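Local coordinates for CBS domain-containing protein (Thermoplasma acidophilum DSM 1728, PDB 1PVM) that is of unknown function but pairs two CBS domains, modules that commonly bind adenosyl ligands, with a zinc-ribbon-like domain that binds metal, at residues Ile85-Ser90 with Ala110-Pro115; Lys13-Asn18 with Arg117-Val122; Lys20-Asn25 with Tyr41-Lys46; Ser102-Glu107 with Lys146-Leu151. One frame throughout, in Å; residues are numbered along the deposited sequence.

Interaction 1 (Ile85-Ser90 with Ala110-Pro115). Unlike the reference sequence in segment 110-115: Pro115 (reference Ser).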
loop_
_atom_site.group_PDB
_atom_site.type_symbol
_atom_site.label_atom_id
_atom_site.label_comp_id
_atom_site.label_asym_id
_atom_site.label_seq_id
_atom_site.Cartn_x
_atom_site.Cartn_y
_atom_site.Cartn_z
ATOM N N ILE B 85 11.453 -14.531 -4.260
ATOM C CA ILE B 85 11.585 -13.481 -3.260
ATOM C C ILE B 85 12.573 -12.389 -3.667
ATOM O O ILE B 85 13.710 -12.672 -4.046
ATOM C CB ILE B 85 11.990 -14.068 -1.866
ATOM C CG1 ILE B 85 11.906 -12.970 -0.802
ATOM C CG2 ILE B 85 13.393 -14.678 -1.918
ATOM C CD1 ILE B 85 11.971 -13.486 0.630
ATOM N N PRO B 86 12.128 -11.119 -3.642
ATOM C CA PRO B 86 13.013 -10.002 -4.004
ATOM C C PRO B 86 14.059 -9.915 -2.900
ATOM O O PRO B 86 13.716 -9.991 -1.720
ATOM C CB PRO B 86 12.079 -8.794 -3.992
ATOM C CG PRO B 86 10.738 -9.384 -4.316
ATOM C CD PRO B 86 10.732 -10.667 -3.513
ATOM N N LYS B 87 15.326 -9.751 -3.256
ATOM C CA LYS B 87 16.340 -9.706 -2.213
ATOM C C LYS B 87 17.658 -9.055 -2.605
ATOM O O LYS B 87 17.989 -8.946 -3.788
ATOM C CB LYS B 87 16.611 -11.131 -1.726
ATOM C CG LYS B 87 17.259 -12.029 -2.775
ATOM C CD LYS B 87 17.288 -13.485 -2.318
ATOM C CE LYS B 87 18.231 -14.317 -3.173
ATOM N NZ LYS B 87 17.923 -14.199 -4.614
ATOM N N VAL B 88 18.394 -8.617 -1.587
ATOM C CA VAL B 88 19.711 -8.009 -1.757
ATOM C C VAL B 88 20.615 -8.640 -0.696
ATOM O O VAL B 88 20.125 -9.169 0.304
ATOM C CB VAL B 88 19.691 -6.471 -1.537
ATOM C CG1 VAL B 88 18.826 -5.800 -2.590
ATOM C CG2 VAL B 88 19.199 -6.140 -0.131
ATOM N N LYS B 89 21.924 -8.606 -0.921
ATOM C CA LYS B 89 22.870 -9.163 0.039
ATOM C C LYS B 89 23.033 -8.230 1.230
ATOM O O LYS B 89 22.929 -7.007 1.096
ATOM C CB LYS B 89 24.224 -9.408 -0.624
ATOM C CG LYS B 89 24.247 -10.641 -1.507
ATOM C CD LYS B 89 24.061 -11.907 -0.669
ATOM C CE LYS B 89 24.035 -13.166 -1.532
ATOM N NZ LYS B 89 23.962 -14.413 -0.710
ATOM N N SER B 90 23.300 -8.815 2.396
ATOM C CA SER B 90 23.454 -8.054 3.631
ATOM C C SER B 90 24.593 -7.040 3.622
ATOM O O SER B 90 24.608 -6.124 4.442
ATOM C CB SER B 90 23.635 -9.006 4.816
ATOM O OG SER B 90 24.811 -9.783 4.669
ATOM N N ALA B 110 13.715 -8.490 0.750
ATOM C CA ALA B 110 14.365 -9.262 1.794
ATOM C C ALA B 110 15.864 -9.024 1.718
ATOM O O ALA B 110 16.377 -8.544 0.708
ATOM C CB ALA B 110 14.064 -10.748 1.614
ATOM N N VAL B 111 16.553 -9.342 2.805
ATOM C CA VAL B 111 18.001 -9.210 2.866
ATOM C C VAL B 111 18.500 -10.614 3.178
ATOM O O VAL B 111 17.994 -11.261 4.098
ATOM C CB VAL B 111 18.440 -8.256 3.995
ATOM C CG1 VAL B 111 19.964 -8.184 4.053
ATOM C CG2 VAL B 111 17.837 -6.869 3.772
ATOM N N VAL B 112 19.461 -11.102 2.395
ATOM C CA VAL B 112 20.002 -12.439 2.622
ATOM C C VAL B 112 21.487 -12.356 2.941
ATOM O O VAL B 112 22.177 -11.438 2.483
ATOM C CB VAL B 112 19.802 -13.369 1.381
ATOM C CG1 VAL B 112 18.319 -13.635 1.164
ATOM C CG2 VAL B 112 20.419 -12.737 0.126
ATOM N N ASP B 113 21.975 -13.295 3.743
ATOM C CA ASP B 113 23.394 -13.307 4.071
ATOM C C ASP B 113 24.140 -14.134 3.027
ATOM O O ASP B 113 23.534 -14.686 2.103
ATOM C CB ASP B 113 23.649 -13.874 5.475
ATOM C CG ASP B 113 23.131 -15.293 5.650
ATOM O OD1 ASP B 113 22.816 -15.957 4.638
ATOM O OD2 ASP B 113 23.053 -15.752 6.813
ATOM N N ASP B 114 25.458 -14.207 3.177
ATOM C CA ASP B 114 26.308 -14.951 2.257
ATOM C C ASP B 114 25.764 -16.359 1.978
ATOM O O ASP B 114 25.609 -16.749 0.821
ATOM C CB ASP B 114 27.730 -15.005 2.826
ATOM C CG ASP B 114 28.728 -15.574 1.850
ATOM O OD1 ASP B 114 28.761 -16.810 1.672
ATOM O OD2 ASP B 114 29.483 -14.780 1.254
ATOM N N PRO B 115 25.459 -17.138 3.032
ATOM C CA PRO B 115 24.929 -18.499 2.875
ATOM C C PRO B 115 23.578 -18.555 2.155
ATOM O O PRO B 115 23.134 -19.624 1.742
ATOM C CB PRO B 115 24.820 -18.997 4.314
ATOM C CG PRO B 115 25.893 -18.242 5.015
ATOM C CD PRO B 115 25.739 -16.859 4.451
#

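Interaction 2 (Lys13-Asn18 with Arg117-Val122)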
loop_
_atom_site.group_PDB
_atom_site.type_symbol
_atom_site.label_atom_id
_atom_site.label_comp_id
_atom_site.label_asym_id
_atom_site.label_seq_id
_atom_site.Cartn_x
_atom_site.Cartn_y
_atom_site.Cartn_z
ATOM N N LYS B 13 22.729 -3.319 8.876
ATOM C CA LYS B 13 22.578 -2.484 10.067
ATOM C C LYS B 13 21.241 -1.759 10.221
ATOM O O LYS B 13 20.906 -1.311 11.319
ATOM C CB LYS B 13 23.685 -1.431 10.113
ATOM C CG LYS B 13 25.093 -1.976 10.220
ATOM C CD LYS B 13 26.086 -0.832 10.411
ATOM C CE LYS B 13 27.491 -1.350 10.657
ATOM N NZ LYS B 13 27.550 -2.260 11.840
ATOM N N ILE B 14 20.477 -1.636 9.138
ATOM C CA ILE B 14 19.206 -0.918 9.209
ATOM C C ILE B 14 17.981 -1.758 8.880
ATOM O O ILE B 14 16.851 -1.286 9.001
ATOM C CB ILE B 14 19.216 0.314 8.270
ATOM C CG1 ILE B 14 19.222 -0.138 6.807
ATOM C CG2 ILE B 14 20.441 1.169 8.559
ATOM C CD1 ILE B 14 19.275 0.999 5.810
ATOM N N MET B 15 18.207 -2.995 8.458
ATOM C CA MET B 15 17.118 -3.897 8.113
ATOM C C MET B 15 16.342 -4.296 9.365
ATOM O O MET B 15 16.805 -4.098 10.490
ATOM C CB MET B 15 17.676 -5.159 7.458
ATOM C CG MET B 15 18.413 -6.057 8.442
ATOM S SD MET B 15 19.183 -7.475 7.673
ATOM C CE MET B 15 19.973 -8.249 9.075
ATOM N N ASN B 16 15.159 -4.862 9.160
ATOM C CA ASN B 16 14.329 -5.319 10.265
ATOM C C ASN B 16 14.595 -6.815 10.425
ATOM O O ASN B 16 14.160 -7.620 9.602
ATOM C CB ASN B 16 12.851 -5.075 9.950
ATOM C CG ASN B 16 11.937 -5.476 11.090
ATOM O OD1 ASN B 16 10.719 -5.296 11.014
ATOM N ND2 ASN B 16 12.515 -6.023 12.153
ATOM N N SER B 17 15.321 -7.173 11.480
ATOM C CA SER B 17 15.667 -8.564 11.750
ATOM C C SER B 17 14.526 -9.321 12.417
ATOM O O SER B 17 14.572 -10.545 12.545
ATOM C CB SER B 17 16.903 -8.629 12.651
ATOM O OG SER B 17 18.022 -8.039 12.016
ATOM N N ASN B 18 13.504 -8.589 12.835
ATOM C CA ASN B 18 12.359 -9.187 13.503
ATOM C C ASN B 18 11.201 -9.398 12.528
ATOM O O ASN B 18 10.037 -9.266 12.897
ATOM C CB ASN B 18 11.908 -8.286 14.654
ATOM C CG ASN B 18 10.975 -8.991 15.618
ATOM O OD1 ASN B 18 10.286 -8.349 16.414
ATOM N ND2 ASN B 18 10.956 -10.322 15.561
ATOM N N ARG B 117 20.596 -17.290 3.535
ATOM C CA ARG B 117 19.480 -17.264 4.470
ATOM C C ARG B 117 18.874 -15.866 4.548
ATOM O O ARG B 117 19.596 -14.871 4.492
ATOM C CB ARG B 117 19.962 -17.683 5.856
ATOM C CG ARG B 117 20.742 -18.984 5.852
ATOM C CD ARG B 117 21.244 -19.339 7.241
ATOM N NE ARG B 117 22.135 -18.322 7.800
ATOM C CZ ARG B 117 22.687 -18.404 9.007
ATOM N NH1 ARG B 117 22.441 -19.452 9.777
ATOM N NH2 ARG B 117 23.474 -17.434 9.449
ATOM N N VAL B 118 17.551 -15.787 4.665
ATOM C CA VAL B 118 16.898 -14.488 4.778
ATOM C C VAL B 118 17.121 -14.015 6.210
ATOM O O VAL B 118 16.727 -14.693 7.166
ATOM C CB VAL B 118 15.381 -14.586 4.495
ATOM C CG1 VAL B 118 14.706 -13.257 4.812
ATOM C CG2 VAL B 118 15.147 -14.952 3.038
ATOM N N VAL B 119 17.765 -12.859 6.360
ATOM C CA VAL B 119 18.053 -12.327 7.686
ATOM C C VAL B 119 17.239 -11.097 8.067
ATOM O O VAL B 119 17.294 -10.633 9.204
ATOM C CB VAL B 119 19.559 -12.015 7.836
ATOM C CG1 VAL B 119 20.353 -13.315 7.785
ATOM C CG2 VAL B 119 20.020 -11.057 6.733
ATOM N N GLY B 120 16.475 -10.568 7.121
ATOM C CA GLY B 120 15.663 -9.410 7.434
ATOM C C GLY B 120 14.931 -8.861 6.236
ATOM O O GLY B 120 14.968 -9.433 5.151
ATOM N N ILE B 121 14.229 -7.757 6.450
ATOM C CA ILE B 121 13.520 -7.087 5.373
ATOM C C ILE B 121 13.895 -5.621 5.497
ATOM O O ILE B 121 13.988 -5.096 6.608
ATOM C CB ILE B 121 11.980 -7.239 5.495
ATOM C CG1 ILE B 121 11.578 -8.683 5.170
ATOM C CG2 ILE B 121 11.275 -6.255 4.552
ATOM C CD1 ILE B 121 10.084 -8.932 5.208
ATOM N N VAL B 122 14.148 -4.976 4.363
ATOM C CA VAL B 122 14.490 -3.557 4.351
ATOM C C VAL B 122 13.420 -2.826 3.532
ATOM O O VAL B 122 13.000 -3.296 2.472
ATOM C CB VAL B 122 15.904 -3.317 3.746
ATOM C CG1 VAL B 122 15.975 -3.851 2.323
ATOM C CG2 VAL B 122 16.247 -1.830 3.797
#

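Interaction 3 (Lys20-Asn25 with Tyr41-Lys46)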
loop_
_atom_site.group_PDB
_atom_site.type_symbol
_atom_site.label_atom_id
_atom_site.label_comp_id
_atom_site.label_asym_id
_atom_site.label_seq_id
_atom_site.Cartn_x
_atom_site.Cartn_y
_atom_site.Cartn_z
ATOM N N LYS B 20 8.474 -11.242 9.969
ATOM C CA LYS B 20 7.589 -12.380 10.159
ATOM C C LYS B 20 7.489 -13.206 8.889
ATOM O O LYS B 20 7.583 -12.675 7.782
ATOM C CB LYS B 20 6.204 -11.907 10.603
ATOM C CG LYS B 20 6.200 -11.337 12.016
ATOM C CD LYS B 20 4.799 -11.014 12.493
ATOM C CE LYS B 20 4.800 -10.650 13.969
ATOM N NZ LYS B 20 5.740 -9.531 14.264
ATOM N N THR B 21 7.317 -14.511 9.065
ATOM C CA THR B 21 7.219 -15.438 7.949
ATOM C C THR B 21 5.885 -16.165 8.019
ATOM O O THR B 21 5.404 -16.494 9.106
ATOM C CB THR B 21 8.351 -16.492 7.993
ATOM O OG1 THR B 21 9.622 -15.834 8.055
ATOM C CG2 THR B 21 8.315 -17.363 6.751
ATOM N N VAL B 22 5.291 -16.401 6.855
ATOM C CA VAL B 22 4.014 -17.096 6.762
ATOM C C VAL B 22 4.097 -18.177 5.691
ATOM O O VAL B 22 4.869 -18.067 4.739
ATOM C CB VAL B 22 2.862 -16.126 6.400
ATOM C CG1 VAL B 22 2.552 -15.219 7.576
ATOM C CG2 VAL B 22 3.246 -15.297 5.187
ATOM N N ASN B 23 3.293 -19.224 5.853
ATOM C CA ASN B 23 3.268 -20.326 4.906
ATOM C C ASN B 23 2.601 -19.894 3.596
ATOM O O ASN B 23 1.669 -19.090 3.600
ATOM C CB ASN B 23 2.535 -21.511 5.532
ATOM C CG ASN B 23 2.457 -22.695 4.606
ATOM O OD1 ASN B 23 1.483 -22.861 3.883
ATOM N ND2 ASN B 23 3.495 -23.520 4.612
ATOM N N TRP B 24 3.074 -20.440 2.475
ATOM C CA TRP B 24 2.547 -20.063 1.167
ATOM C C TRP B 24 1.093 -20.419 0.863
ATOM O O TRP B 24 0.539 -19.959 -0.133
ATOM C CB TRP B 24 3.476 -20.593 0.061
ATOM C CG TRP B 24 3.524 -22.096 -0.125
ATOM C CD1 TRP B 24 3.045 -23.062 0.722
ATOM C CD2 TRP B 24 4.111 -22.789 -1.234
ATOM N NE1 TRP B 24 3.302 -24.313 0.205
ATOM C CE2 TRP B 24 3.954 -24.174 -0.993
ATOM C CE3 TRP B 24 4.757 -22.370 -2.410
ATOM C CZ2 TRP B 24 4.418 -25.147 -1.889
ATOM C CZ3 TRP B 24 5.218 -23.336 -3.301
ATOM C CH2 TRP B 24 5.044 -24.711 -3.033
ATOM N N ASN B 25 0.469 -21.228 1.712
ATOM C CA ASN B 25 -0.929 -21.587 1.501
ATOM C C ASN B 25 -1.840 -20.777 2.424
ATOM O O ASN B 25 -3.057 -20.960 2.439
ATOM C CB ASN B 25 -1.133 -23.088 1.715
ATOM C CG ASN B 25 -0.638 -23.906 0.540
ATOM O OD1 ASN B 25 -0.098 -25.002 0.713
ATOM N ND2 ASN B 25 -0.830 -23.383 -0.666
ATOM N N TYR B 41 3.765 -4.352 6.796
ATOM C CA TYR B 41 3.235 -4.546 5.453
ATOM C C TYR B 41 4.119 -5.292 4.468
ATOM O O TYR B 41 4.081 -5.067 3.257
ATOM C CB TYR B 41 2.798 -3.182 4.921
ATOM C CG TYR B 41 1.792 -2.562 5.861
ATOM C CD1 TYR B 41 0.478 -3.029 5.904
ATOM C CD2 TYR B 41 2.175 -1.587 6.782
ATOM C CE1 TYR B 41 -0.430 -2.549 6.845
ATOM C CE2 TYR B 41 1.275 -1.097 7.729
ATOM C CZ TYR B 41 -0.021 -1.585 7.752
ATOM O OH TYR B 41 -0.912 -1.117 8.688
ATOM N N GLY B 42 4.888 -6.221 5.016
ATOM C CA GLY B 42 5.766 -7.044 4.214
ATOM C C GLY B 42 6.025 -8.316 4.987
ATOM O O GLY B 42 6.545 -8.266 6.098
ATOM N N LEU B 43 5.652 -9.458 4.417
ATOM C CA LEU B 43 5.864 -10.742 5.083
ATOM C C LEU B 43 6.673 -11.664 4.188
ATOM O O LEU B 43 6.494 -11.676 2.965
ATOM C CB LEU B 43 4.526 -11.428 5.393
ATOM C CG LEU B 43 3.436 -10.661 6.162
ATOM C CD1 LEU B 43 2.168 -11.510 6.227
ATOM C CD2 LEU B 43 3.918 -10.315 7.559
ATOM N N VAL B 44 7.574 -12.428 4.793
ATOM C CA VAL B 44 8.365 -13.387 4.034
ATOM C C VAL B 44 7.490 -14.632 3.936
ATOM O O VAL B 44 6.821 -15.009 4.904
ATOM C CB VAL B 44 9.691 -13.729 4.759
ATOM C CG1 VAL B 44 10.411 -14.872 4.039
ATOM C CG2 VAL B 44 10.576 -12.494 4.816
ATOM N N VAL B 45 7.473 -15.255 2.763
ATOM C CA VAL B 45 6.662 -16.451 2.564
ATOM C C VAL B 45 7.529 -17.688 2.346
ATOM O O VAL B 45 8.469 -17.663 1.550
ATOM C CB VAL B 45 5.724 -16.297 1.352
ATOM C CG1 VAL B 45 4.752 -17.463 1.315
ATOM C CG2 VAL B 45 4.984 -14.970 1.421
ATOM N N LYS B 46 7.206 -18.765 3.058
ATOM C CA LYS B 46 7.939 -20.022 2.941
ATOM C C LYS B 46 7.023 -21.128 2.442
ATOM O O LYS B 46 5.816 -21.091 2.694
ATOM C CB LYS B 46 8.492 -20.450 4.301
ATOM C CG LYS B 46 9.710 -19.689 4.780
ATOM C CD LYS B 46 10.201 -20.276 6.099
ATOM C CE LYS B 46 11.485 -19.618 6.573
ATOM N NZ LYS B 46 12.613 -19.870 5.642
HETATM O O HOH W 1 7.977 -9.206 8.247
#

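Interaction 4 (Ser102-Glu107 with Lys146-Leu151)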
loop_
_atom_site.group_PDB
_atom_site.type_symbol
_atom_site.label_atom_id
_atom_site.label_comp_id
_atom_site.label_asym_id
_atom_site.label_seq_id
_atom_site.Cartn_x
_atom_site.Cartn_y
_atom_site.Cartn_z
ATOM N N SER B 102 14.337 0.344 -6.981
ATOM C CA SER B 102 13.862 1.182 -8.086
ATOM C C SER B 102 13.764 0.419 -9.410
ATOM O O SER B 102 12.796 0.570 -10.162
ATOM C CB SER B 102 14.789 2.392 -8.249
ATOM O OG SER B 102 14.313 3.256 -9.264
ATOM N N GLU B 103 14.775 -0.399 -9.687
ATOM C CA GLU B 103 14.827 -1.211 -10.902
ATOM C C GLU B 103 13.632 -2.167 -11.002
ATOM O O GLU B 103 13.148 -2.470 -12.100
ATOM C CB GLU B 103 16.146 -2.001 -10.912
ATOM C CG GLU B 103 16.224 -3.192 -11.865
ATOM C CD GLU B 103 16.089 -2.814 -13.331
ATOM O OE1 GLU B 103 16.391 -1.653 -13.686
ATOM O OE2 GLU B 103 15.694 -3.693 -14.136
ATOM N N ASN B 104 13.150 -2.619 -9.846
ATOM C CA ASN B 104 12.039 -3.560 -9.774
ATOM C C ASN B 104 10.697 -2.967 -9.354
ATOM O O ASN B 104 9.719 -3.699 -9.201
ATOM C CB ASN B 104 12.415 -4.697 -8.821
ATOM C CG ASN B 104 13.501 -5.592 -9.385
ATOM O OD1 ASN B 104 13.239 -6.421 -10.254
ATOM N ND2 ASN B 104 14.730 -5.415 -8.907
ATOM N N GLY B 105 10.646 -1.651 -9.173
ATOM C CA GLY B 105 9.409 -1.010 -8.760
ATOM C C GLY B 105 8.972 -1.405 -7.357
ATOM O O GLY B 105 7.789 -1.333 -7.020
ATOM N N LEU B 106 9.928 -1.811 -6.530
ATOM C CA LEU B 106 9.635 -2.236 -5.158
ATOM C C LEU B 106 9.875 -1.141 -4.117
ATOM O O LEU B 106 10.629 -0.199 -4.357
ATOM C CB LEU B 106 10.515 -3.439 -4.790
ATOM C CG LEU B 106 10.433 -4.704 -5.644
ATOM C CD1 LEU B 106 11.582 -5.643 -5.280
ATOM C CD2 LEU B 106 9.085 -5.379 -5.439
ATOM N N GLU B 107 9.227 -1.270 -2.962
ATOM C CA GLU B 107 9.454 -0.324 -1.876
ATOM C C GLU B 107 10.033 -1.077 -0.672
ATOM O O GLU B 107 10.288 -0.496 0.382
ATOM C CB GLU B 107 8.172 0.442 -1.512
ATOM C CG GLU B 107 6.906 -0.380 -1.407
ATOM C CD GLU B 107 6.795 -1.128 -0.098
ATOM O OE1 GLU B 107 6.995 -0.499 0.965
ATOM O OE2 GLU B 107 6.491 -2.337 -0.134
ATOM N N LYS B 146 6.349 1.037 -12.100
ATOM C CA LYS B 146 6.835 -0.284 -12.484
ATOM C C LYS B 146 6.280 -1.400 -11.613
ATOM O O LYS B 146 5.882 -1.178 -10.471
ATOM C CB LYS B 146 8.362 -0.323 -12.424
ATOM C CG LYS B 146 9.068 0.795 -13.166
ATOM C CD LYS B 146 10.558 0.714 -12.889
ATOM C CE LYS B 146 11.293 1.951 -13.349
ATOM N NZ LYS B 146 12.703 1.941 -12.868
ATOM N N ASP B 147 6.269 -2.606 -12.170
ATOM C CA ASP B 147 5.779 -3.784 -11.470
ATOM C C ASP B 147 6.784 -4.931 -11.584
ATOM O O ASP B 147 7.315 -5.210 -12.658
ATOM C CB ASP B 147 4.408 -4.204 -12.025
ATOM C CG ASP B 147 4.369 -4.233 -13.548
ATOM O OD1 ASP B 147 4.612 -3.177 -14.174
ATOM O OD2 ASP B 147 4.088 -5.309 -14.123
ATOM N N TYR B 148 7.043 -5.575 -10.451
ATOM C CA TYR B 148 7.988 -6.685 -10.343
ATOM C C TYR B 148 7.679 -7.827 -11.309
ATOM O O TYR B 148 6.527 -8.219 -11.452
ATOM C CB TYR B 148 7.950 -7.214 -8.906
ATOM C CG TYR B 148 8.986 -8.268 -8.568
ATOM C CD1 TYR B 148 10.334 -7.937 -8.443
ATOM C CD2 TYR B 148 8.609 -9.594 -8.330
ATOM C CE1 TYR B 148 11.282 -8.898 -8.083
ATOM C CE2 TYR B 148 9.552 -10.565 -7.969
ATOM C CZ TYR B 148 10.883 -10.207 -7.845
ATOM O OH TYR B 148 11.808 -11.142 -7.456
ATOM N N GLN B 149 8.703 -8.356 -11.974
ATOM C CA GLN B 149 8.496 -9.484 -12.884
ATOM C C GLN B 149 8.460 -10.767 -12.068
ATOM O O GLN B 149 9.485 -11.186 -11.524
ATOM C CB GLN B 149 9.630 -9.609 -13.903
ATOM C CG GLN B 149 9.488 -8.761 -15.149
ATOM C CD GLN B 149 10.243 -9.360 -16.330
ATOM O OE1 GLN B 149 11.383 -9.817 -16.190
ATOM N NE2 GLN B 149 9.611 -9.357 -17.502
ATOM N N HIS B 150 7.286 -11.383 -11.979
ATOM C CA HIS B 150 7.135 -12.627 -11.233
ATOM C C HIS B 150 7.527 -13.794 -12.129
ATOM O O HIS B 150 7.050 -13.903 -13.259
ATOM C CB HIS B 150 5.689 -12.788 -10.769
ATOM C CG HIS B 150 5.233 -11.707 -9.838
ATOM N ND1 HIS B 150 5.353 -10.368 -10.142
ATOM C CD2 HIS B 150 4.656 -11.766 -8.616
ATOM C CE1 HIS B 150 4.870 -9.650 -9.145
ATOM N NE2 HIS B 150 4.440 -10.474 -8.207
ATOM N N LEU B 151 8.392 -14.670 -11.624
ATOM C CA LEU B 151 8.844 -15.807 -12.410
ATOM C C LEU B 151 8.104 -17.091 -12.072
ATOM O O LEU B 151 7.688 -17.307 -10.929
ATOM C CB LEU B 151 10.354 -15.997 -12.238
ATOM C CG LEU B 151 11.181 -14.751 -12.579
ATOM C CD1 LEU B 151 12.652 -15.076 -12.461
ATOM C CD2 LEU B 151 10.854 -14.263 -13.985
HETATM O O HOH W 2 13.589 -0.761 -14.614
HETATM O O HOH W 3 6.857 -3.967 -8.040
HETATM O O HOH W 4 11.235 -7.012 -11.864
#

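Interaction 1 (Ile85-Ser90 with Ala110-Pro115)
Lys89 and Val112 face each other as a parallel bridge pair, and the lysine carries most of the side-chain chemistry. From CB its chain sets off with CG anti to the carbonyl carbon (chi1 -76°), then turns again at chi2 (-66°), which folds it back across the neighbouring strand. CD comes to rest 3.8 Å from CG2 of Val112; CE continues past the same methyl, and NZ reaches the turn that follows the strand. There Lys89 NZ donates to Asp113 O at 2.9 Å, from above the carbonyl plane, and more weakly to Asp114 O. The carboxylates of both aspartates lie beyond contact distance of NZ, and that of Asp113 is engaged by Arg117.

Beneath this, strands 87-89 and 108-112 are bonded in parallel fashion. Val88 gives its N to Ala110 O (3.1 Å) and its O to Val112 N (2.9 Å), while Ala110 N to Pro86 O and Ser90 N to Val112 O extend the pattern at both ends. The two strands belong to one beta-alpha-beta unit of the second CBS domain, with helix 94-104 as the connection.

Lys87 also lays CD on Val112 CG1 (3.6 Å), and Ile85 CD1 meets Ala110 CB. Val112 thus meets the aliphatic parts of two lysines, Lys87 at CG1 and Lys89 at CG2, while the Lys89 ammonium is met by two backbone carbonyls, one of them weakly, rather than by the aspartate carboxylates.

Interaction 2 (Lys13-Asn18 with Arg117-Val122)
Asn16 N donates to Ile121 O at 2.8 Å in a nearly straight bond, 171° at the hydrogen. The return bond, Ile121 N to Asn16 O, is longer at 3.2 Å and more bent. Together they define one antiparallel hydrogen-bonded pair, an isolated bridge between the segment leading to strand 21-23 and the outer strand of the second CBS domain's sheet.

Met15 brings its side chain over the same strand. Its CG stands between the backbone N and the carbonyl carbon (chi1 71°), and from there the chain runs extended past Gly120 to Val119. SD lies 4.0 Å from Gly120 CA, and the terminal CE ends 3.7 Å from Val119 CG2 and 3.6 Å from Val119 O.

Val119 and Gly120 both face Val111 on the adjoining strand 108-112, which makes this a classic beta bulge. Gly120 has no side chain, and both Met15 SD and Asn16 O come close on the side where a CB would stand; Asn16 O is 3.2 Å from Gly120 CA. Met15 also touches Val111, so its thioether chain spans the bulge and reaches the central strand. Ser17 follows, with its CA 3.7 Å from Val119 O.

Interaction 3 (Lys20-Asn25 with Tyr41-Lys46)
Chi1 of -55° turns Thr21 so that CG2 lies anti to the backbone N and OG1 beside it; the methyl is thereby laid over Lys46, whose own CG is anti to the carbonyl carbon (chi1 -76°). Thr21 CG2 and Lys46 CG are only 3.4 Å apart, tighter than usual for two carbons, and the lysine chain runs past this methyl, with CB, CG, CD and CE all within contact of it. Beyond them, Lys46 NZ leaves the contact for a salt bridge with Asp52.

On the other face of the sheet, Val22 directs CG1 to Leu43 CD1 at 4.0 Å, the two side chains crossing at about a right angle, while its CG2 approaches Val45 CG2. At the far end Trp24 sets CB 3.6 Å from Val45 CG1.

Parallel bonding joins the backbones. Val22 N donates to Val44 O at 2.8 Å, and Val22 O accepts from Lys46 N at 3.0 Å. Lys20 O and Trp24 N complete the series, bonded to Val44 N and Lys46 O. Water 1 bridges Lys20 N and Gly42 O just before the strands pair. Asn23 OD1, accepting from Asn25 N, forms an Asx turn as the chain leaves the strand; the indole NE1 of Trp24 bonds to Asp48 and its ring makes a cation-pi contact with Arg78.

These strands form the beta-alpha-beta unit of the first CBS domain: helix 28-38 connects them and packs through Ile34 and Met35 on Val22 and Leu43, while strand 52-57 pairs antiparallel with the far edge of strand 42-46.

Interaction 4 (Ser102-Glu107 with Lys146-Leu151)
A Schellman motif closes helix 94-104, with Gly105 leaving helical geometry at positive phi (66°), and the segment following helix 133-145 lies across this C-terminal end. Lys146 CB sits 3.9 Å from Gly105 CA. From there the lysine extends back along the last turn, CG anti to the carbonyl carbon (chi1 -51°) and every later torsion close to trans, until NZ donates to Ser102 O at 3.0 Å from above the carbonyl plane. Water 2 links the same ammonium, weakly, to Glu103 O.

Tyr148 packs beside Asn104, both side chains pointing the same way with amide and ring planes 56° apart. Asn104 CB lies in plane at the ring edge, 3.9 Å from Tyr148 CD1, and Leu106 CD2 approaches Tyr148 CB at 4.1 Å. The phenol OH bonds outside the contact, to Pro84 O.

Two more waters join the segments. Water 3 accepts from Tyr148 N and donates to Asn104 O and, weakly, to Gly105 O; water 4 accepts from Gln149 N and donates to Asn104 OD1 at 2.6 Å, while Asn104 ND2 bonds to Tyr100 O. Carbonyls at the helix end thus receive a lysine ammonium and water hydrogens, which would probably offset part of the partial negative charge expected there.

Interactions 1 and 3 are the corresponding parallel strand pairs of the two CBS domains, centres about 15 Å apart and touching where Ile85 meets Val44. Interaction 2, about 9 Å from interaction 1, shares its sheet: strands 108-112 and 118-123 are neighbours. It joins the segment before strand 21-23 to the second domain, closing a long loop in which interactions 1 and 3 are nested in series, and Ile121 packs against Val44 of interaction 3. Interaction 4 alternates along the chain with interactions 1 and 2; Pro86 touches both Leu106 and Tyr148. Its 146-151 segment leads from the CBS pair to the metal-binding domain, which begins its cysteine set at Cys152.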